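Local coordinates for protein cellulase IBT99 (Metagenomes, PDB 6WBT) that probably hydrolyses 6-phospho-alpha-glucosides, and binds NAD, a manganese ion and glucose-6-phosphate, at residues G90-V95 and K436-E441; R416-S421 and K425-D430; Q99-H104 and C112-M117; P126-I131 and Y159-K164. All blocks are in the same frame, centred on the assembly; numbering follows the deposited sequence.

Interaction 1 of 4, residues G90-V95 and K436-E441. With G6P (6-O-phosphono-alpha-D-glucopyranose), chain F.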
loop_
_atom_site.group_PDB
_atom_site.type_symbol
_atom_site.label_atom_id
_atom_site.label_comp_id
_atom_site.label_asym_id
_atom_site.label_seq_id
_atom_site.Cartn_x
_atom_site.Cartn_y
_atom_site.Cartn_z
ATOM N N GLY A 90 24.472 -5.054 -32.634
ATOM C CA GLY A 90 25.043 -6.328 -33.016
ATOM C C GLY A 90 26.040 -6.851 -31.993
ATOM O O GLY A 90 26.228 -6.299 -30.908
ATOM N N LEU A 91 26.686 -7.956 -32.369
ATOM C CA LEU A 91 27.739 -8.520 -31.534
ATOM C C LEU A 91 28.972 -7.627 -31.487
ATOM O O LEU A 91 29.814 -7.799 -30.600
ATOM C CB LEU A 91 28.123 -9.913 -32.033
ATOM C CG LEU A 91 27.050 -10.997 -31.913
ATOM C CD1 LEU A 91 27.558 -12.315 -32.470
ATOM C CD2 LEU A 91 26.614 -11.160 -30.466
ATOM N N LYS A 92 29.093 -6.683 -32.424
ATOM C CA LYS A 92 30.213 -5.747 -32.401
ATOM C C LYS A 92 30.160 -4.854 -31.167
ATOM O O LYS A 92 31.185 -4.629 -30.511
ATOM C CB LYS A 92 30.206 -4.906 -33.678
ATOM C CG LYS A 92 30.683 -3.474 -33.494
ATOM C CD LYS A 92 30.141 -2.579 -34.596
ATOM C CE LYS A 92 30.352 -1.110 -34.272
ATOM N NZ LYS A 92 29.696 -0.225 -35.275
HETATM N N MSE A 93 28.981 -4.342 -30.834
HETATM C CA MSE A 93 28.831 -3.466 -29.679
HETATM C C MSE A 93 28.821 -4.258 -28.377
HETATM O O MSE A 93 29.100 -3.711 -27.310
HETATM C CB MSE A 93 27.554 -2.633 -29.796
HETATM C CG MSE A 93 27.661 -1.479 -30.778
HETATM SE SE MSE A 93 29.156 -0.299 -30.359
HETATM C CE MSE A 93 28.726 0.082 -28.496
ATOM N N ARG A 94 28.500 -5.549 -28.469
ATOM C CA ARG A 94 28.485 -6.385 -27.274
ATOM C C ARG A 94 29.891 -6.586 -26.721
ATOM O O ARG A 94 30.103 -6.503 -25.506
ATOM C CB ARG A 94 27.834 -7.734 -27.577
ATOM C CG ARG A 94 27.851 -8.689 -26.396
ATOM C CD ARG A 94 27.157 -9.999 -26.715
ATOM N NE ARG A 94 27.213 -10.918 -25.582
ATOM C CZ ARG A 94 26.632 -12.113 -25.556
ATOM N NH1 ARG A 94 25.944 -12.542 -26.605
ATOM N NH2 ARG A 94 26.739 -12.876 -24.479
ATOM N N VAL A 95 30.865 -6.849 -27.597
ATOM C CA VAL A 95 32.234 -7.041 -27.129
ATOM C C VAL A 95 32.822 -5.725 -26.638
ATOM O O VAL A 95 33.715 -5.719 -25.783
ATOM C CB VAL A 95 33.102 -7.673 -28.234
ATOM C CG1 VAL A 95 32.421 -8.904 -28.801
ATOM C CG2 VAL A 95 33.399 -6.669 -29.337
ATOM N N LYS A 436 27.848 6.575 -29.155
ATOM C CA LYS A 436 27.448 7.764 -29.901
ATOM C C LYS A 436 26.844 7.339 -31.232
ATOM O O LYS A 436 27.541 6.804 -32.101
ATOM C CB LYS A 436 28.643 8.693 -30.101
ATOM C CG LYS A 436 28.833 9.683 -28.962
ATOM C CD LYS A 436 30.230 10.281 -28.950
ATOM C CE LYS A 436 30.511 11.095 -30.200
ATOM N NZ LYS A 436 31.843 11.756 -30.121
ATOM N N GLY A 437 25.543 7.573 -31.391
ATOM C CA GLY A 437 24.783 7.097 -32.525
ATOM C C GLY A 437 23.726 6.077 -32.164
ATOM O O GLY A 437 22.755 5.915 -32.916
ATOM N N TYR A 438 23.886 5.388 -31.036
ATOM C CA TYR A 438 22.912 4.420 -30.542
ATOM C C TYR A 438 22.138 4.913 -29.330
ATOM O O TYR A 438 20.932 4.677 -29.239
ATOM C CB TYR A 438 23.609 3.102 -30.181
ATOM C CG TYR A 438 24.145 2.329 -31.365
ATOM C CD1 TYR A 438 23.284 1.697 -32.251
ATOM C CD2 TYR A 438 25.512 2.215 -31.585
ATOM C CE1 TYR A 438 23.767 0.982 -33.331
ATOM C CE2 TYR A 438 26.005 1.502 -32.662
ATOM C CZ TYR A 438 25.128 0.888 -33.532
ATOM O OH TYR A 438 25.611 0.177 -34.606
ATOM N N TRP A 439 22.802 5.587 -28.398
ATOM C CA TRP A 439 22.161 6.057 -27.183
ATOM C C TRP A 439 21.392 7.349 -27.426
ATOM O O TRP A 439 21.689 8.099 -28.359
ATOM C CB TRP A 439 23.201 6.287 -26.092
ATOM C CG TRP A 439 23.479 5.094 -25.241
ATOM C CD1 TRP A 439 23.298 3.784 -25.574
ATOM C CD2 TRP A 439 23.981 5.102 -23.900
ATOM N NE1 TRP A 439 23.663 2.975 -24.525
ATOM C CE2 TRP A 439 24.085 3.760 -23.485
ATOM C CE3 TRP A 439 24.356 6.114 -23.011
ATOM C CZ2 TRP A 439 24.548 3.405 -22.220
ATOM C CZ3 TRP A 439 24.814 5.759 -21.756
ATOM C CH2 TRP A 439 24.906 4.417 -21.372
ATOM N N PRO A 440 20.390 7.631 -26.596
ATOM C CA PRO A 440 19.782 8.963 -26.608
ATOM C C PRO A 440 20.741 9.996 -26.041
ATOM O O PRO A 440 21.642 9.680 -25.258
ATOM C CB PRO A 440 18.545 8.804 -25.715
ATOM C CG PRO A 440 18.309 7.326 -25.626
ATOM C CD PRO A 440 19.661 6.699 -25.721
ATOM N N GLU A 441 20.542 11.245 -26.449
ATOM C CA GLU A 441 21.350 12.335 -25.923
ATOM C C GLU A 441 21.070 12.525 -24.437
ATOM O O GLU A 441 19.923 12.440 -23.991
ATOM C CB GLU A 441 21.058 13.629 -26.683
ATOM C CG GLU A 441 22.016 14.765 -26.366
ATOM C CD GLU A 441 21.516 16.102 -26.873
ATOM O OE1 GLU A 441 20.384 16.489 -26.511
ATOM O OE2 GLU A 441 22.250 16.763 -27.638
HETATM C C1 G6P F . 20.169 -17.603 -22.138
HETATM C C2 G6P F . 19.893 -16.205 -21.590
HETATM C C3 G6P F . 20.226 -15.135 -22.623
HETATM C C4 G6P F . 21.629 -15.350 -23.177
HETATM C C5 G6P F . 21.752 -16.777 -23.697
HETATM C C6 G6P F . 23.118 -17.061 -24.316
HETATM O O1 G6P F . 19.263 -17.882 -23.210
HETATM O O2 G6P F . 18.514 -16.099 -21.223
HETATM O O3 G6P F . 20.137 -13.841 -22.019
HETATM O O4 G6P F . 21.880 -14.422 -24.238
HETATM O O5 G6P F . 21.510 -17.684 -22.621
HETATM O O6 G6P F . 23.907 -15.875 -24.380
HETATM P P G6P F . 25.236 -15.850 -25.287
HETATM O O1P G6P F . 26.234 -15.076 -24.460
HETATM O O2P G6P F . 24.804 -15.171 -26.564
HETATM O O3P G6P F . 25.577 -17.311 -25.457
#
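Met93, a selenomethionine, meets the ring of Tyr438 near the start of helix 90-103. Its CG lies 3.9 Å from CE2 of Tyr438. The approach is oblique. CG of Met93 sits beside the backbone N (chi1 -76°), and the chain bends again at the next two torsions. This fold brings Met93 SE to 5.3 Å from the centroid of the Tyr438 ring, a Met-aromatic contact. Tyr438 also carries its ring beside its own backbone N, and the ring leans toward the helix from the loop after helix 421-434. Tyr438 also touches Val88. Lys92 has a chain extended beyond CG, and its NZ comes to 4.2 Å from OH of Tyr438. That is a loose approach and not a bond.

Arg94 turns to another side of the helix. CG is anti to the backbone N (chi1 177°) and the chain stays extended to NE, which carries the guanidinium to the bound glucose-6-phosphate. Arg94 NH1 donates a nearly straight hydrogen bond to O2P of the ligand, 2.9 Å long and 176° at the hydrogen. The phosphorus lies in the guanidinium plane, at its edge. Arg286 and Arg294 are also hydrogen-bonded to the ligand. One helical turn thus has two chemistries: Met93 packs against the C-terminal loop by apolar and selenium-aromatic contact, while Arg94 binds the phosphate of the ligand, and its charge would offset that of the phosphate.

Interaction 2 of 4, residues R416-S421 and K425-D430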
loop_
_atom_site.group_PDB
_atom_site.type_symbol
_atom_site.label_atom_id
_atom_site.label_comp_id
_atom_site.label_asym_id
_atom_site.label_seq_id
_atom_site.Cartn_x
_atom_site.Cartn_y
_atom_site.Cartn_z
ATOM N N ARG A 416 24.613 -3.295 -8.329
ATOM C CA ARG A 416 25.479 -4.005 -7.392
ATOM C C ARG A 416 26.851 -4.287 -7.990
ATOM O O ARG A 416 27.838 -4.380 -7.250
ATOM C CB ARG A 416 24.820 -5.312 -6.950
ATOM C CG ARG A 416 23.470 -5.137 -6.274
ATOM C CD ARG A 416 22.953 -6.455 -5.719
ATOM N NE ARG A 416 23.822 -6.983 -4.671
ATOM C CZ ARG A 416 23.706 -6.681 -3.382
ATOM N NH1 ARG A 416 22.755 -5.849 -2.977
ATOM N NH2 ARG A 416 24.540 -7.209 -2.497
ATOM N N THR A 417 26.934 -4.435 -9.314
ATOM C CA THR A 417 28.222 -4.699 -9.950
ATOM C C THR A 417 29.174 -3.521 -9.780
ATOM O O THR A 417 30.377 -3.713 -9.564
ATOM C CB THR A 417 28.018 -5.016 -11.433
ATOM O OG1 THR A 417 27.243 -6.214 -11.566
ATOM C CG2 THR A 417 29.355 -5.203 -12.137
ATOM N N ILE A 418 28.654 -2.301 -9.857
ATOM C CA ILE A 418 29.471 -1.098 -9.721
ATOM C C ILE A 418 29.792 -0.889 -8.246
ATOM O O ILE A 418 28.873 -0.780 -7.422
ATOM C CB ILE A 418 28.764 0.126 -10.319
ATOM C CG1 ILE A 418 28.143 -0.229 -11.671
ATOM C CG2 ILE A 418 29.740 1.280 -10.471
ATOM C CD1 ILE A 418 29.139 -0.710 -12.698
ATOM N N PRO A 419 31.071 -0.824 -7.867
ATOM C CA PRO A 419 31.392 -0.722 -6.434
ATOM C C PRO A 419 31.109 0.650 -5.847
ATOM O O PRO A 419 30.584 0.739 -4.730
ATOM C CB PRO A 419 32.886 -1.067 -6.390
ATOM C CG PRO A 419 33.399 -0.659 -7.733
ATOM C CD PRO A 419 32.279 -0.921 -8.706
ATOM N N SER A 420 31.443 1.724 -6.560
ATOM C CA SER A 420 31.286 3.074 -6.040
ATOM C C SER A 420 30.670 3.964 -7.109
ATOM O O SER A 420 30.600 3.606 -8.288
ATOM C CB SER A 420 32.628 3.658 -5.578
ATOM O OG SER A 420 33.528 3.786 -6.664
ATOM N N SER A 421 30.220 5.146 -6.678
ATOM C CA SER A 421 29.689 6.125 -7.621
ATOM C C SER A 421 30.787 6.701 -8.503
ATOM O O SER A 421 30.512 7.142 -9.626
ATOM C CB SER A 421 28.969 7.244 -6.867
ATOM O OG SER A 421 28.438 8.206 -7.762
ATOM N N LYS A 425 30.732 6.819 -12.756
ATOM C CA LYS A 425 30.877 7.939 -13.680
ATOM C C LYS A 425 31.887 7.630 -14.779
ATOM O O LYS A 425 31.645 7.940 -15.952
ATOM C CB LYS A 425 31.293 9.200 -12.921
ATOM C CG LYS A 425 31.177 10.480 -13.736
ATOM C CD LYS A 425 31.958 11.619 -13.098
ATOM C CE LYS A 425 31.662 12.947 -13.775
ATOM N NZ LYS A 425 30.265 13.394 -13.521
ATOM N N LYS A 426 33.023 7.027 -14.418
ATOM C CA LYS A 426 34.024 6.670 -15.419
ATOM C C LYS A 426 33.496 5.620 -16.387
ATOM O O LYS A 426 33.860 5.625 -17.569
ATOM C CB LYS A 426 35.297 6.177 -14.729
ATOM C CG LYS A 426 36.072 7.277 -14.020
ATOM C CD LYS A 426 36.917 6.725 -12.882
ATOM C CE LYS A 426 37.900 5.673 -13.366
ATOM N NZ LYS A 426 38.709 5.132 -12.240
ATOM N N LEU A 427 32.639 4.715 -15.910
ATOM C CA LEU A 427 32.018 3.741 -16.799
ATOM C C LEU A 427 30.923 4.378 -17.645
ATOM O O LEU A 427 30.796 4.066 -18.834
ATOM C CB LEU A 427 31.456 2.572 -15.990
ATOM C CG LEU A 427 32.361 1.343 -15.881
ATOM C CD1 LEU A 427 31.848 0.391 -14.818
ATOM C CD2 LEU A 427 32.457 0.640 -17.226
ATOM N N LEU A 428 30.129 5.275 -17.053
ATOM C CA LEU A 428 29.057 5.923 -17.803
ATOM C C LEU A 428 29.615 6.764 -18.944
ATOM O O LEU A 428 29.177 6.641 -20.093
ATOM C CB LEU A 428 28.205 6.782 -16.869
ATOM C CG LEU A 428 27.073 7.575 -17.524
ATOM C CD1 LEU A 428 26.078 6.642 -18.197
ATOM C CD2 LEU A 428 26.375 8.460 -16.503
ATOM N N ASP A 429 30.592 7.626 -18.644
ATOM C CA ASP A 429 31.189 8.460 -19.681
ATOM C C ASP A 429 31.864 7.622 -20.758
ATOM O O ASP A 429 31.899 8.027 -21.926
ATOM C CB ASP A 429 32.188 9.438 -19.062
ATOM C CG ASP A 429 31.517 10.487 -18.196
ATOM O OD1 ASP A 429 30.335 10.799 -18.449
ATOM O OD2 ASP A 429 32.172 11.000 -17.264
ATOM N N ASP A 430 32.405 6.458 -20.391
ATOM C CA ASP A 430 32.959 5.556 -21.393
ATOM C C ASP A 430 31.871 4.989 -22.297
ATOM O O ASP A 430 32.126 4.717 -23.476
ATOM C CB ASP A 430 33.730 4.422 -20.718
ATOM C CG ASP A 430 35.193 4.755 -20.510
ATOM O OD1 ASP A 430 35.805 5.344 -21.426
ATOM O OD2 ASP A 430 35.732 4.430 -19.433
#
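In Ile418, CG1 lies beside the backbone N (chi1 -44°) and CG2 takes the anti place. The second torsion of -60° then bends CD1 toward Leu427 on the helix. Leu427 is directed toward the loop. CD1 of Ile418 and CD1 of Leu427 end 3.6 Å apart. The side chains slant across one another and touch through one methyl each. Both also rest on Ala114 of helix 114-136.

The second link is in the backbone. Lys425 N donates to Ser421 O at 3.2 Å, with an angle of 138° at the hydrogen. This is the i to i+4 bond of the opening turn of helix 421-434. Ser420 is the N-cap of that helix, and its OG makes a weak hydrogen bond to Val423 N. The loop before the helix folds back onto the turn beyond it, where Ile418 finds Leu427.

Ser421 OG pairs with Thr413 OG1 on helix 405-414. In Lys425, CG lies anti to the backbone N, and CB of Lys425 is 4.0 Å from Ser421 O. The lysine chain then leads off beside Tyr405 and Leu409. The second subunit of the assembly reaches this corner as well: Met257 of that subunit packs on Ser421 and Lys425, and Thr413 O of the same subunit accepts a hydrogen bond from Arg416 NH2.

Interaction 3 of 4, residues Q99-H104 and C112-M117; sequences QICLKH and CGAGGM
Van der Waals contact between Cys101 and the start of helix 114-136 carries this pairing. SG of Cys101 touches CB of Ala114 at 3.6 Å. Cys101 SG also stands 3.4 Å from N of Gly115, without forming a hydrogen bond. SG lies beside its own backbone N (chi1 -64°), which points it across at the neighbouring helix. The alpha carbons of Cys101 and Ala114 are 6.6 Å apart. Such a close approach suits the small residues Ala114 and Gly115.

The backbone bonds stay within each segment. His104 N donates to Cys101 O at 2.9 Å as helix 90-103 ends. Gly113 is the N-cap of helix 114-136, and its O accepts from Met117 N at 3.1 Å. Its positive phi of 85° is a conformation that glycine readily takes. A side chain on Gly116 would run into Cys112 N.

The contact is buried between several helices. Met431 of helix 421-434 packs on Cys101. Phe412 of helix 405-414 lies against Ala114 and Met117. Helix 380-402 adds Cys392 and Leu396 against Met117, a selenomethionine, so two consecutive helices of the N-terminal half touch three helices from the C-terminal end.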
loop_
_atom_site.group_PDB
_atom_site.type_symbol
_atom_site.label_atom_id
_atom_site.label_comp_id
_atom_site.label_asym_id
_atom_site.label_seq_id
_atom_site.Cartn_x
_atom_site.Cartn_y
_atom_site.Cartn_z
ATOM N N GLN A 99 34.281 -5.226 -22.886
ATOM C CA GLN A 99 35.670 -4.805 -22.730
ATOM C C GLN A 99 35.780 -3.536 -21.893
ATOM O O GLN A 99 36.726 -3.384 -21.112
ATOM C CB GLN A 99 36.319 -4.601 -24.099
ATOM C CG GLN A 99 36.766 -5.887 -24.772
ATOM C CD GLN A 99 37.504 -5.636 -26.072
ATOM O OE1 GLN A 99 38.476 -6.321 -26.390
ATOM N NE2 GLN A 99 37.044 -4.650 -26.833
ATOM N N ILE A 100 34.829 -2.613 -22.044
ATOM C CA ILE A 100 34.866 -1.379 -21.267
ATOM C C ILE A 100 34.659 -1.673 -19.786
ATOM O O ILE A 100 35.291 -1.055 -18.921
ATOM C CB ILE A 100 33.824 -0.379 -21.805
ATOM C CG1 ILE A 100 34.291 0.204 -23.141
ATOM C CG2 ILE A 100 33.564 0.734 -20.801
ATOM C CD1 ILE A 100 33.345 1.230 -23.723
ATOM N N CYS A 101 33.787 -2.633 -19.470
ATOM C CA CYS A 101 33.551 -2.990 -18.075
ATOM C C CYS A 101 34.786 -3.633 -17.454
ATOM O O CYS A 101 35.206 -3.256 -16.353
ATOM C CB CYS A 101 32.347 -3.926 -17.970
ATOM S SG CYS A 101 30.778 -3.190 -18.482
ATOM N N LEU A 102 35.382 -4.608 -18.145
ATOM C CA LEU A 102 36.573 -5.267 -17.617
ATOM C C LEU A 102 37.751 -4.307 -17.523
ATOM O O LEU A 102 38.646 -4.504 -16.692
ATOM C CB LEU A 102 36.936 -6.473 -18.483
ATOM C CG LEU A 102 35.885 -7.583 -18.566
ATOM C CD1 LEU A 102 36.381 -8.729 -19.434
ATOM C CD2 LEU A 102 35.512 -8.079 -17.179
ATOM N N LYS A 103 37.770 -3.268 -18.361
ATOM C CA LYS A 103 38.791 -2.234 -18.247
ATOM C C LYS A 103 38.676 -1.463 -16.938
ATOM O O LYS A 103 39.679 -0.920 -16.461
ATOM C CB LYS A 103 38.698 -1.281 -19.441
ATOM C CG LYS A 103 39.807 -0.243 -19.521
ATOM C CD LYS A 103 39.279 1.153 -19.230
ATOM C CE LYS A 103 40.378 2.195 -19.358
ATOM N NZ LYS A 103 39.865 3.573 -19.122
ATOM N N HIS A 104 37.485 -1.412 -16.343
ATOM C CA HIS A 104 37.272 -0.756 -15.060
ATOM C C HIS A 104 37.111 -1.749 -13.916
ATOM O O HIS A 104 36.692 -1.356 -12.822
ATOM C CB HIS A 104 36.052 0.164 -15.131
ATOM C CG HIS A 104 36.244 1.352 -16.020
ATOM N ND1 HIS A 104 36.765 2.544 -15.565
ATOM C CD2 HIS A 104 35.986 1.532 -17.337
ATOM C CE1 HIS A 104 36.820 3.408 -16.563
ATOM N NE2 HIS A 104 36.354 2.819 -17.649
ATOM N N CYS A 112 23.747 -8.093 -17.678
ATOM C CA CYS A 112 23.926 -7.776 -16.268
ATOM C C CYS A 112 25.103 -6.829 -16.091
ATOM O O CYS A 112 26.117 -6.943 -16.786
ATOM C CB CYS A 112 24.146 -9.046 -15.442
ATOM S SG CYS A 112 22.729 -10.164 -15.419
ATOM N N GLY A 113 24.962 -5.897 -15.151
ATOM C CA GLY A 113 26.007 -4.929 -14.891
ATOM C C GLY A 113 25.925 -3.731 -15.820
ATOM O O GLY A 113 24.878 -3.415 -16.396
ATOM N N ALA A 114 27.066 -3.052 -15.961
ATOM C CA ALA A 114 27.131 -1.888 -16.840
ATOM C C ALA A 114 26.961 -2.274 -18.303
ATOM O O ALA A 114 26.435 -1.482 -19.092
ATOM C CB ALA A 114 28.451 -1.146 -16.634
ATOM N N GLY A 115 27.400 -3.476 -18.683
ATOM C CA GLY A 115 27.231 -3.910 -20.058
ATOM C C GLY A 115 25.781 -4.142 -20.428
ATOM O O GLY A 115 25.384 -3.914 -21.572
ATOM N N GLY A 116 24.976 -4.595 -19.476
ATOM C CA GLY A 116 23.564 -4.815 -19.707
ATOM C C GLY A 116 22.772 -3.526 -19.751
ATOM O O GLY A 116 21.858 -3.380 -20.568
HETATM N N MSE A 117 23.099 -2.593 -18.862
HETATM C CA MSE A 117 22.455 -1.285 -18.851
HETATM C C MSE A 117 22.772 -0.518 -20.128
HETATM O O MSE A 117 21.922 0.191 -20.668
HETATM C CB MSE A 117 22.900 -0.479 -17.626
HETATM C CG MSE A 117 22.413 -1.045 -16.307
HETATM SE SE MSE A 117 22.820 0.112 -14.794
HETATM C CE MSE A 117 24.762 -0.031 -14.807
#

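Interaction 4 of 4, residues P126-I131 and Y159-K164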
loop_
_atom_site.group_PDB
_atom_site.type_symbol
_atom_site.label_atom_id
_atom_site.label_comp_id
_atom_site.label_asym_id
_atom_site.label_seq_id
_atom_site.Cartn_x
_atom_site.Cartn_y
_atom_site.Cartn_z
ATOM N N PRO A 126 14.503 1.721 -30.189
ATOM C CA PRO A 126 14.248 0.801 -31.313
ATOM C C PRO A 126 13.116 -0.177 -31.053
ATOM O O PRO A 126 12.403 -0.546 -31.994
ATOM C CB PRO A 126 15.592 0.084 -31.485
ATOM C CG PRO A 126 16.584 1.085 -31.048
ATOM C CD PRO A 126 15.946 1.798 -29.886
HETATM N N MSE A 127 12.926 -0.609 -29.810
HETATM C CA MSE A 127 11.801 -1.472 -29.466
HETATM C C MSE A 127 10.488 -0.702 -29.535
HETATM O O MSE A 127 9.466 -1.237 -29.963
HETATM C CB MSE A 127 11.983 -2.078 -28.075
HETATM C CG MSE A 127 12.776 -3.374 -28.058
HETATM SE SE MSE A 127 11.893 -4.783 -29.076
HETATM C CE MSE A 127 10.146 -4.726 -28.208
ATOM N N VAL A 128 10.525 0.562 -29.105
ATOM C CA VAL A 128 9.335 1.406 -29.179
ATOM C C VAL A 128 8.939 1.637 -30.633
ATOM O O VAL A 128 7.750 1.657 -30.973
ATOM C CB VAL A 128 9.574 2.733 -28.432
ATOM C CG1 VAL A 128 8.402 3.680 -28.629
ATOM C CG2 VAL A 128 9.797 2.470 -26.949
ATOM N N GLN A 129 9.931 1.805 -31.514
ATOM C CA GLN A 129 9.638 1.948 -32.935
ATOM C C GLN A 129 9.017 0.681 -33.507
ATOM O O GLN A 129 8.165 0.757 -34.400
ATOM C CB GLN A 129 10.912 2.311 -33.700
ATOM C CG GLN A 129 10.672 2.723 -35.140
ATOM C CD GLN A 129 11.937 3.204 -35.824
ATOM O OE1 GLN A 129 12.982 2.559 -35.749
ATOM N NE2 GLN A 129 11.847 4.347 -36.494
ATOM N N LEU A 130 9.426 -0.488 -33.005
ATOM C CA LEU A 130 8.786 -1.732 -33.418
ATOM C C LEU A 130 7.327 -1.770 -32.979
ATOM O O LEU A 130 6.465 -2.291 -33.697
ATOM C CB LEU A 130 9.550 -2.927 -32.849
ATOM C CG LEU A 130 8.893 -4.306 -32.974
ATOM C CD1 LEU A 130 8.688 -4.680 -34.430
ATOM C CD2 LEU A 130 9.721 -5.363 -32.259
ATOM N N ILE A 131 7.034 -1.216 -31.800
ATOM C CA ILE A 131 5.658 -1.177 -31.314
ATOM C C ILE A 131 4.804 -0.294 -32.213
ATOM O O ILE A 131 3.696 -0.671 -32.615
ATOM C CB ILE A 131 5.621 -0.691 -29.853
ATOM C CG1 ILE A 131 6.400 -1.646 -28.943
ATOM C CG2 ILE A 131 4.186 -0.541 -29.381
ATOM C CD1 ILE A 131 5.746 -2.996 -28.761
ATOM N N TYR A 159 6.538 -0.727 -21.282
ATOM C CA TYR A 159 5.292 -0.625 -20.526
ATOM C C TYR A 159 5.011 0.807 -20.094
ATOM O O TYR A 159 3.847 1.209 -20.006
ATOM C CB TYR A 159 5.329 -1.543 -19.304
ATOM C CG TYR A 159 4.164 -1.326 -18.363
ATOM C CD1 TYR A 159 2.860 -1.557 -18.780
ATOM C CD2 TYR A 159 4.368 -0.889 -17.060
ATOM C CE1 TYR A 159 1.791 -1.357 -17.928
ATOM C CE2 TYR A 159 3.305 -0.690 -16.198
ATOM C CZ TYR A 159 2.018 -0.926 -16.638
ATOM O OH TYR A 159 0.954 -0.729 -15.788
ATOM N N LYS A 160 6.058 1.586 -19.816
ATOM C CA LYS A 160 5.864 2.983 -19.444
ATOM C C LYS A 160 5.533 3.849 -20.651
ATOM O O LYS A 160 4.694 4.752 -20.555
ATOM C CB LYS A 160 7.109 3.524 -18.737
ATOM C CG LYS A 160 6.963 4.962 -18.268
ATOM C CD LYS A 160 7.973 5.299 -17.184
ATOM C CE LYS A 160 7.726 6.694 -16.626
ATOM N NZ LYS A 160 8.573 7.003 -15.440
ATOM N N LEU A 161 6.184 3.605 -21.789
ATOM C CA LEU A 161 5.962 4.467 -22.945
ATOM C C LEU A 161 4.736 4.028 -23.737
ATOM O O LEU A 161 3.907 4.858 -24.125
ATOM C CB LEU A 161 7.212 4.489 -23.825
ATOM C CG LEU A 161 8.423 5.225 -23.248
ATOM C CD1 LEU A 161 9.650 5.002 -24.112
ATOM C CD2 LEU A 161 8.134 6.716 -23.104
ATOM N N ARG A 162 4.598 2.721 -23.970
ATOM C CA ARG A 162 3.496 2.142 -24.734
ATOM C C ARG A 162 2.781 1.135 -23.840
ATOM O O ARG A 162 2.969 -0.083 -23.985
ATOM C CB ARG A 162 3.996 1.485 -26.021
ATOM C CG ARG A 162 3.910 2.370 -27.256
ATOM C CD ARG A 162 4.786 3.605 -27.139
ATOM N NE ARG A 162 4.819 4.366 -28.385
ATOM C CZ ARG A 162 5.412 5.547 -28.521
ATOM N NH1 ARG A 162 6.019 6.105 -27.484
ATOM N NH2 ARG A 162 5.397 6.172 -29.691
ATOM N N PRO A 163 1.957 1.605 -22.900
ATOM C CA PRO A 163 1.281 0.666 -21.992
ATOM C C PRO A 163 0.215 -0.172 -22.676
ATOM O O PRO A 163 -0.082 -1.277 -22.207
ATOM C CB PRO A 163 0.673 1.585 -20.921
ATOM C CG PRO A 163 1.344 2.924 -21.105
ATOM C CD PRO A 163 1.659 3.006 -22.562
ATOM N N LYS A 164 -0.371 0.320 -23.766
ATOM C CA LYS A 164 -1.431 -0.387 -24.472
ATOM C C LYS A 164 -0.906 -1.369 -25.512
ATOM O O LYS A 164 -1.709 -1.972 -26.232
ATOM C CB LYS A 164 -2.370 0.616 -25.152
ATOM C CG LYS A 164 -3.033 1.601 -24.202
ATOM C CD LYS A 164 -4.033 0.912 -23.288
ATOM C CE LYS A 164 -4.816 1.927 -22.473
ATOM N NZ LYS A 164 -5.549 2.885 -23.348
#
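Val128, midway along segment 126-131, faces Arg162, the first residue to leave helical angles after helix 151-161, with their alpha carbons 7.4 Å apart. The guanidinium of Arg162 lies across Val128. Val128 CG1 is centred over one face of the flat group, with CZ of Arg162 3.5 Å from it. Val128 CG1 is anti to the backbone N (chi1 174°), while CG2 stands beside that N. This splits the two methyls between partners, for Val128 CG2 touches CD1 of Leu161 at 3.8 Å. Both Leu161 and Arg162 meet the valine at about a right angle.

One turn further along the helix, CG2 of Ile131 lies 3.6 Å from CG of Arg162. These two side chains run past each other in opposite senses. The bend of the arginine at chi2 (63°) lets its stem pass Ile131 while its head reaches Val128. Arg162 NH2 then forms a salt bridge with Asp132, the next residue of helix 114-136. With an alanine in place of Arg162, Asp132 would probably lose its charged mate, and a gap would open beside Val128 and Ile131.

Ile131 also touches Ile144 of strand 143-146, and Leu161 touches Ile401 of helix 380-402. Strand 143-146, helix 151-161 and parallel strand 167-170 form a beta-alpha-beta crossover, as in the Rossmann-type domain of this family. Helix 114-136 packs beside it, and its Pro126 touches the bound NAD.

Overall arrangement
Interactions 1, 2 and 3 lie on the same side of the chain's centre. Interaction 3 shares helix 90-103 with interaction 1, their centres about 13 Å apart, and shares helix 114-136 with interaction 4, about 26 Å away between centres. Interactions 2 and 3 are the nearest pair, with centres about 9 Å apart. Asp430 OD2 and His104 NE2, 2.5 Å apart, probably share a hydrogen bond there, and Leu427 packs on the His104 ring. Trp439 joins interaction 1 to Leu428 of interaction 2. Interaction 1 holds ligand residues itself: Arg94 for glucose-6-phosphate, and Leu91 for NAD. From Gly115 of interaction 3 it is about 12 Å to the bound NAD and about 12 Å to glucose-6-phosphate.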